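Long-range contact in class B carbapenemase GOB-18 (Elizabethkingia meningoseptica, PDB 5K0W), which is a dizinc metallo-beta-lactamase of subclass B3 that probably hydrolyses carbapenems and other beta-lactam antibiotics: residues Tyr55-Asn67 against Lys159-His171. Residues are numbered along the deposited sequence; the frame is centred on the assembly and turned at random.
Sequences YLIVTDKGNILIN and KIKLGNITLTLLH
Leu162, packed against Ile64, is the bump that buries most surface where two beta hairpins meet face to face: its CD2 fits into a hollow lined by Gly62 O, Asn63 O and the flank of Ile64. The Leu162 and Ile64 side chains run past each other in opposite directions, Ile64 CG1 lying 3.4 Å from Leu162 CD2. The CD1 tip of Ile64 in turn settles between Leu162 CB and Ile165 CG2. Ile57, with CG1 anti to the carbonyl carbon (chi1 -61°), lays CG2 against Ile165 CG1 at 3.9 Å, while its other branch meets Leu167 end on, CD1 to CD1 at 3.8 Å. Ile66, its side chain about 12 Å from a bound zinc ion, touches Leu167 more loosely. Thr59 turns its methyl CG2 onto Leu162 O and Ile165 CB; its OG1 accepts from Lys61 N in an ST turn and donates to Gly62 O (2.6 Å), which Thr59 N reaches from the opposite face. At the exposed turns, Lys61 CG packs on Gly163 CA. No hydrogen bond joins the hairpins. They belong to the opposed sheets of the alpha-beta/beta-alpha sandwich, 159-162 being an edge strand; Leu95 of strand 91-95 and Phe184 of strand 180-187 extend the apolar layer.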
ATOM      1  N   TYR A  55      -1.188   6.093   4.115  1.00 16.24           N
ATOM      2  CA  TYR A  55      -2.024   6.067   5.315  1.00 15.76           C
ATOM      3  C   TYR A  55      -1.260   6.339   6.597  1.00 21.72           C
ATOM      4  O   TYR A  55      -0.176   5.790   6.812  1.00 22.89           O
ATOM      5  CB  TYR A  55      -2.803   4.738   5.394  1.00 15.79           C
ATOM      6  CG  TYR A  55      -3.679   4.534   4.179  1.00 15.68           C
ATOM      7  CD1 TYR A  55      -4.849   5.266   4.009  1.00 18.31           C
ATOM      8  CD2 TYR A  55      -3.287   3.692   3.150  1.00 15.13           C
ATOM      9  CE1 TYR A  55      -5.629   5.132   2.862  1.00 17.81           C
ATOM     10  CE2 TYR A  55      -4.068   3.538   2.007  1.00 15.80           C
ATOM     11  CZ  TYR A  55      -5.233   4.271   1.863  1.00 18.89           C
ATOM     12  OH  TYR A  55      -6.000   4.167   0.738  1.00 14.83           O
ATOM     13  N   LEU A  56      -1.828   7.196   7.442  1.00 17.64           N
ATOM     14  CA  LEU A  56      -1.257   7.541   8.729  1.00 16.94           C
ATOM     15  C   LEU A  56      -2.166   7.094   9.877  1.00 22.70           C
ATOM     16  O   LEU A  56      -3.349   7.448   9.918  1.00 22.94           O
ATOM     17  CB  LEU A  56      -0.957   9.038   8.795  1.00 16.37           C
ATOM     18  CG  LEU A  56      -0.308   9.549  10.074  1.00 20.72           C
ATOM     19  CD1 LEU A  56       1.202   9.303  10.073  1.00 20.00           C
ATOM     20  CD2 LEU A  56      -0.610  11.027  10.266  1.00 22.65           C
ATOM     21  N   ILE A  57      -1.611   6.283  10.788  1.00 19.73           N
ATOM     22  CA  ILE A  57      -2.308   5.803  11.975  1.00 19.72           C
ATOM     23  C   ILE A  57      -1.644   6.471  13.168  1.00 26.76           C
ATOM     24  O   ILE A  57      -0.464   6.243  13.439  1.00 28.16           O
ATOM     25  CB  ILE A  57      -2.384   4.256  12.078  1.00 21.97           C
ATOM     26  CG1 ILE A  57      -3.142   3.670  10.883  1.00 21.78           C
ATOM     27  CG2 ILE A  57      -3.041   3.828  13.393  1.00 22.74           C
ATOM     28  CD1 ILE A  57      -2.893   2.196  10.622  1.00 32.42           C
ATOM     29  N   VAL A  58      -2.398   7.333  13.841  1.00 24.12           N
ATOM     30  CA  VAL A  58      -1.926   8.107  14.981  1.00 24.29           C
ATOM     31  C   VAL A  58      -2.225   7.359  16.276  1.00 29.56           C
ATOM     32  O   VAL A  58      -3.385   7.038  16.537  1.00 29.72           O
ATOM     33  CB  VAL A  58      -2.574   9.514  14.961  1.00 28.22           C
ATOM     34  CG1 VAL A  58      -2.059  10.379  16.103  1.00 27.86           C
ATOM     35  CG2 VAL A  58      -2.353  10.201  13.616  1.00 28.30           C
ATOM     36  N   THR A  59      -1.187   7.050  17.079  1.00 26.81           N
ATOM     37  CA  THR A  59      -1.386   6.394  18.381  1.00 26.26           C
ATOM     38  C   THR A  59      -0.817   7.252  19.502  1.00 32.45           C
ATOM     39  O   THR A  59      -0.076   8.219  19.268  1.00 31.34           O
ATOM     40  CB  THR A  59      -0.761   4.993  18.482  1.00 24.16           C
ATOM     41  OG1 THR A  59       0.564   5.132  18.975  1.00 23.52           O
ATOM     42  CG2 THR A  59      -0.820   4.167  17.175  1.00 19.28           C
ATOM     43  N   ASP A  60      -1.119   6.825  20.729  1.00 31.15           N
ATOM     44  CA  ASP A  60      -0.698   7.399  22.011  1.00 31.43           C
ATOM     45  C   ASP A  60       0.827   7.316  22.218  1.00 33.24           C
ATOM     46  O   ASP A  60       1.405   8.179  22.874  1.00 32.50           O
ATOM     47  CB  ASP A  60      -1.472   6.742  23.203  1.00 34.09           C
ATOM     48  CG  ASP A  60      -1.723   5.205  23.169  1.00 43.81           C
ATOM     49  OD1 ASP A  60      -2.199   4.690  22.119  1.00 42.77           O
ATOM     50  OD2 ASP A  60      -1.537   4.546  24.223  1.00 51.18           O
ATOM     51  N   LYS A  61       1.445   6.257  21.653  1.00 28.72           N
ATOM     52  CA  LYS A  61       2.871   5.912  21.731  1.00 27.28           C
ATOM     53  C   LYS A  61       3.645   6.169  20.420  1.00 29.68           C
ATOM     54  O   LYS A  61       4.791   5.713  20.307  1.00 30.04           O
ATOM     55  CB  LYS A  61       3.046   4.431  22.145  1.00 28.10           C
ATOM     56  CG  LYS A  61       2.129   3.933  23.257  1.00 29.35           C
ATOM     57  CD  LYS A  61       2.618   4.253  24.658  1.00 33.34           C
ATOM     58  CE  LYS A  61       1.574   3.835  25.670  1.00 45.96           C
ATOM     59  NZ  LYS A  61       1.735   4.539  26.973  1.00 58.94           N
ATOM     60  N   GLY A  62       3.036   6.895  19.469  1.00 23.67           N
ATOM     61  CA  GLY A  62       3.657   7.206  18.187  1.00 22.76           C
ATOM     62  C   GLY A  62       2.785   6.946  16.972  1.00 27.35           C
ATOM     63  O   GLY A  62       1.617   6.590  17.108  1.00 27.32           O
ATOM     64  N   ASN A  63       3.354   7.110  15.762  1.00 23.59           N
ATOM     65  CA  ASN A  63       2.630   6.947  14.499  1.00 22.19           C
ATOM     66  C   ASN A  63       3.132   5.833  13.599  1.00 24.99           C
ATOM     67  O   ASN A  63       4.303   5.436  13.651  1.00 22.58           O
ATOM     68  CB  ASN A  63       2.633   8.248  13.700  1.00 19.59           C
ATOM     69  CG  ASN A  63       2.108   9.443  14.424  1.00 26.66           C
ATOM     70  OD1 ASN A  63       1.245   9.359  15.305  1.00 29.63           O
ATOM     71  ND2 ASN A  63       2.617  10.595  14.045  1.00 12.16           N
ATOM     72  N   ILE A  64       2.221   5.363  12.730  1.00 21.45           N
ATOM     73  CA  ILE A  64       2.490   4.334  11.738  1.00 20.19           C
ATOM     74  C   ILE A  64       2.176   4.944  10.385  1.00 23.23           C
ATOM     75  O   ILE A  64       1.158   5.627  10.228  1.00 21.21           O
ATOM     76  CB  ILE A  64       1.643   3.049  11.999  1.00 22.37           C
ATOM     77  CG1 ILE A  64       1.903   2.479  13.416  1.00 22.50           C
ATOM     78  CG2 ILE A  64       1.876   1.991  10.900  1.00 20.80           C
ATOM     79  CD1 ILE A  64       0.853   1.463  13.981  1.00 28.27           C
ATOM     80  N   LEU A  65       3.060   4.713   9.415  1.00 20.30           N
ATOM     81  CA  LEU A  65       2.824   5.160   8.058  1.00 19.59           C
ATOM     82  C   LEU A  65       2.835   3.955   7.104  1.00 19.50           C
ATOM     83  O   LEU A  65       3.825   3.214   7.055  1.00 14.73           O
ATOM     84  CB  LEU A  65       3.825   6.235   7.632  1.00 20.25           C
ATOM     85  CG  LEU A  65       3.513   6.926   6.305  1.00 25.61           C
ATOM     86  CD1 LEU A  65       2.475   8.011   6.490  1.00 25.71           C
ATOM     87  CD2 LEU A  65       4.775   7.489   5.679  1.00 27.42           C
ATOM     88  N   ILE A  66       1.702   3.736   6.397  1.00 16.84           N
ATOM     89  CA  ILE A  66       1.585   2.680   5.388  1.00 17.18           C
ATOM     90  C   ILE A  66       1.653   3.362   4.022  1.00 21.97           C
ATOM     91  O   ILE A  66       0.843   4.248   3.755  1.00 20.85           O
ATOM     92  CB  ILE A  66       0.321   1.791   5.539  1.00 19.67           C
ATOM     93  CG1 ILE A  66       0.204   1.210   6.941  1.00 19.07           C
ATOM     94  CG2 ILE A  66       0.295   0.684   4.491  1.00 20.52           C
ATOM     95  CD1 ILE A  66      -1.051   1.541   7.552  1.00 25.25           C
ATOM     96  N   ASN A  67       2.634   2.966   3.180  1.00 20.45           N
ATOM     97  CA  ASN A  67       2.903   3.479   1.812  1.00 21.82           C
ATOM     98  C   ASN A  67       3.421   4.922   1.707  1.00 26.68           C
ATOM     99  O   ASN A  67       3.051   5.754   2.541  1.00 26.21           O
ATOM    100  CB  ASN A  67       1.778   3.181   0.813  1.00 21.68           C
ATOM    101  CG  ASN A  67       1.424   1.718   0.726  1.00 35.43           C
ATOM    102  OD1 ASN A  67       2.156   0.822   1.177  1.00 21.60           O
ATOM    103  ND2 ASN A  67       0.271   1.453   0.163  1.00 30.95           N
ATOM    104  N   LYS A 159       1.118  -9.909  13.725  1.00 21.94           N
ATOM    105  CA  LYS A 159       0.579  -8.733  14.398  1.00 22.06           C
ATOM    106  C   LYS A 159       1.638  -7.639  14.599  1.00 29.35           C
ATOM    107  O   LYS A 159       2.754  -7.934  15.033  1.00 29.57           O
ATOM    108  CB  LYS A 159      -0.057  -9.135  15.742  1.00 23.78           C
ATOM    109  CG  LYS A 159      -1.513  -9.582  15.655  1.00 35.05           C
ATOM    110  CD  LYS A 159      -1.664 -11.071  15.381  1.00 44.92           C
ATOM    111  CE  LYS A 159      -3.096 -11.542  15.455  1.00 57.64           C
ATOM    112  NZ  LYS A 159      -3.808 -11.390  14.156  1.00 69.07           N
ATOM    113  N   ILE A 160       1.293  -6.381  14.262  1.00 28.03           N
ATOM    114  CA  ILE A 160       2.143  -5.189  14.446  1.00 28.61           C
ATOM    115  C   ILE A 160       1.410  -4.364  15.506  1.00 32.53           C
ATOM    116  O   ILE A 160       0.223  -4.036  15.331  1.00 32.54           O
ATOM    117  CB  ILE A 160       2.382  -4.359  13.141  1.00 32.18           C
ATOM    118  CG1 ILE A 160       2.894  -5.226  11.958  1.00 33.24           C
ATOM    119  CG2 ILE A 160       3.308  -3.160  13.396  1.00 32.08           C
ATOM    120  CD1 ILE A 160       1.841  -5.485  10.877  1.00 39.90           C
ATOM    121  N   LYS A 161       2.091  -4.075  16.619  1.00 27.75           N
ATOM    122  CA  LYS A 161       1.460  -3.350  17.723  1.00 26.86           C
ATOM    123  C   LYS A 161       2.183  -2.058  18.089  1.00 28.38           C
ATOM    124  O   LYS A 161       3.410  -2.023  18.118  1.00 27.86           O
ATOM    125  CB  LYS A 161       1.287  -4.271  18.944  1.00 28.97           C
ATOM    126  CG  LYS A 161       0.596  -5.604  18.640  1.00 38.86           C
ATOM    127  CD  LYS A 161       0.407  -6.470  19.877  1.00 50.50           C
ATOM    128  CE  LYS A 161      -1.033  -6.516  20.337  1.00 62.84           C
ATOM    129  NZ  LYS A 161      -1.698  -7.797  19.981  1.00 67.63           N
ATOM    130  N   LEU A 162       1.417  -0.993  18.344  1.00 24.33           N
ATOM    131  CA  LEU A 162       1.894   0.339  18.738  1.00 24.35           C
ATOM    132  C   LEU A 162       0.709   0.970  19.444  1.00 31.21           C
ATOM    133  O   LEU A 162      -0.344   1.150  18.829  1.00 33.16           O
ATOM    134  CB  LEU A 162       2.337   1.166  17.499  1.00 23.99           C
ATOM    135  CG  LEU A 162       3.087   2.477  17.756  1.00 28.38           C
ATOM    136  CD1 LEU A 162       4.506   2.223  18.201  1.00 27.86           C
ATOM    137  CD2 LEU A 162       3.085   3.353  16.531  1.00 31.04           C
ATOM    138  N   GLY A 163       0.842   1.194  20.742  1.00 28.59           N
ATOM    139  CA  GLY A 163      -0.267   1.678  21.559  1.00 29.25           C
ATOM    140  C   GLY A 163      -1.354   0.619  21.635  1.00 34.38           C
ATOM    141  O   GLY A 163      -1.046  -0.577  21.679  1.00 33.66           O
ATOM    142  N   ASN A 164      -2.625   1.043  21.583  1.00 32.53           N
ATOM    143  CA  ASN A 164      -3.788   0.140  21.619  1.00 32.98           C
ATOM    144  C   ASN A 164      -4.087  -0.447  20.237  1.00 38.30           C
ATOM    145  O   ASN A 164      -4.783  -1.465  20.138  1.00 39.90           O
ATOM    146  CB  ASN A 164      -5.028   0.848  22.166  1.00 34.28           C
ATOM    147  CG  ASN A 164      -4.809   1.636  23.431  1.00 53.32           C
ATOM    148  OD1 ASN A 164      -5.011   2.847  23.457  1.00 44.10           O
ATOM    149  ND2 ASN A 164      -4.426   0.965  24.511  1.00 46.88           N
ATOM    150  N   ILE A 165      -3.547   0.194  19.175  1.00 33.72           N
ATOM    151  CA  ILE A 165      -3.662  -0.204  17.772  1.00 32.82           C
ATOM    152  C   ILE A 165      -2.900  -1.509  17.523  1.00 32.94           C
ATOM    153  O   ILE A 165      -1.752  -1.646  17.954  1.00 32.02           O
ATOM    154  CB  ILE A 165      -3.166   0.965  16.865  1.00 36.49           C
ATOM    155  CG1 ILE A 165      -4.273   2.021  16.620  1.00 37.55           C
ATOM    156  CG2 ILE A 165      -2.510   0.499  15.553  1.00 37.05           C
ATOM    157  CD1 ILE A 165      -5.426   1.646  15.579  1.00 49.25           C
ATOM    158  N   THR A 166      -3.561  -2.466  16.845  1.00 27.30           N
ATOM    159  CA  THR A 166      -3.003  -3.757  16.427  1.00 25.92           C
ATOM    160  C   THR A 166      -3.366  -3.979  14.961  1.00 25.91           C
ATOM    161  O   THR A 166      -4.549  -4.010  14.621  1.00 23.19           O
ATOM    162  CB  THR A 166      -3.484  -4.931  17.307  1.00 35.24           C
ATOM    163  OG1 THR A 166      -3.284  -4.616  18.687  1.00 41.62           O
ATOM    164  CG2 THR A 166      -2.771  -6.245  16.965  1.00 32.51           C
ATOM    165  N   LEU A 167      -2.345  -4.125  14.103  1.00 20.99           N
ATOM    166  CA  LEU A 167      -2.533  -4.378  12.686  1.00 20.65           C
ATOM    167  C   LEU A 167      -2.162  -5.814  12.384  1.00 25.35           C
ATOM    168  O   LEU A 167      -1.188  -6.335  12.934  1.00 25.80           O
ATOM    169  CB  LEU A 167      -1.640  -3.442  11.861  1.00 20.99           C
ATOM    170  CG  LEU A 167      -2.314  -2.236  11.239  1.00 26.06           C
ATOM    171  CD1 LEU A 167      -2.545  -1.170  12.255  1.00 27.16           C
ATOM    172  CD2 LEU A 167      -1.445  -1.646  10.185  1.00 28.34           C
ATOM    173  N   THR A 168      -2.924  -6.454  11.503  1.00 21.04           N
ATOM    174  CA  THR A 168      -2.642  -7.821  11.086  1.00 20.45           C
ATOM    175  C   THR A 168      -2.268  -7.761   9.625  1.00 24.11           C
ATOM    176  O   THR A 168      -3.007  -7.167   8.827  1.00 24.26           O
ATOM    177  CB  THR A 168      -3.850  -8.759  11.346  1.00 27.70           C
ATOM    178  OG1 THR A 168      -4.160  -8.751  12.729  1.00 34.46           O
ATOM    179  CG2 THR A 168      -3.588 -10.195  10.920  1.00 20.93           C
ATOM    180  N   LEU A 169      -1.126  -8.366   9.271  1.00 19.42           N
ATOM    181  CA  LEU A 169      -0.684  -8.430   7.886  1.00 18.55           C
ATOM    182  C   LEU A 169      -1.412  -9.587   7.215  1.00 21.02           C
ATOM    183  O   LEU A 169      -1.396 -10.705   7.723  1.00 20.64           O
ATOM    184  CB  LEU A 169       0.838  -8.639   7.801  1.00 18.41           C
ATOM    185  CG  LEU A 169       1.450  -8.499   6.396  1.00 21.75           C
ATOM    186  CD1 LEU A 169       2.716  -7.653   6.428  1.00 20.56           C
ATOM    187  CD2 LEU A 169       1.695  -9.856   5.767  1.00 22.62           C
ATOM    188  N   LEU A 170      -2.031  -9.320   6.070  1.00 17.21           N
ATOM    189  CA  LEU A 170      -2.706 -10.346   5.285  1.00 16.59           C
ATOM    190  C   LEU A 170      -1.895 -10.510   3.996  1.00 21.24           C
ATOM    191  O   LEU A 170      -1.882  -9.603   3.160  1.00 21.81           O
ATOM    192  CB  LEU A 170      -4.171  -9.960   4.974  1.00 16.57           C
ATOM    193  CG  LEU A 170      -5.073  -9.568   6.163  1.00 21.57           C
ATOM    194  CD1 LEU A 170      -6.363  -8.952   5.690  1.00 21.44           C
ATOM    195  CD2 LEU A 170      -5.352 -10.748   7.073  1.00 22.90           C
ATOM    196  N   HIS A 171      -1.185 -11.640   3.858  1.00 16.51           N
ATOM    197  CA  HIS A 171      -0.380 -11.944   2.685  1.00 16.54           C
ATOM    198  C   HIS A 171      -1.292 -12.115   1.463  1.00 21.79           C
ATOM    199  O   HIS A 171      -2.113 -13.042   1.417  1.00 22.26           O
ATOM    200  CB  HIS A 171       0.456 -13.200   2.951  1.00 17.79           C
ATOM    201  CG  HIS A 171       1.453 -13.538   1.880  1.00 21.50           C
ATOM    202  ND1 HIS A 171       2.464 -12.653   1.515  1.00 23.12           N
ATOM    203  CD2 HIS A 171       1.603 -14.677   1.166  1.00 22.45           C
ATOM    204  CE1 HIS A 171       3.157 -13.268   0.571  1.00 21.67           C
ATOM    205  NE2 HIS A 171       2.678 -14.481   0.327  1.00 21.94           N
TER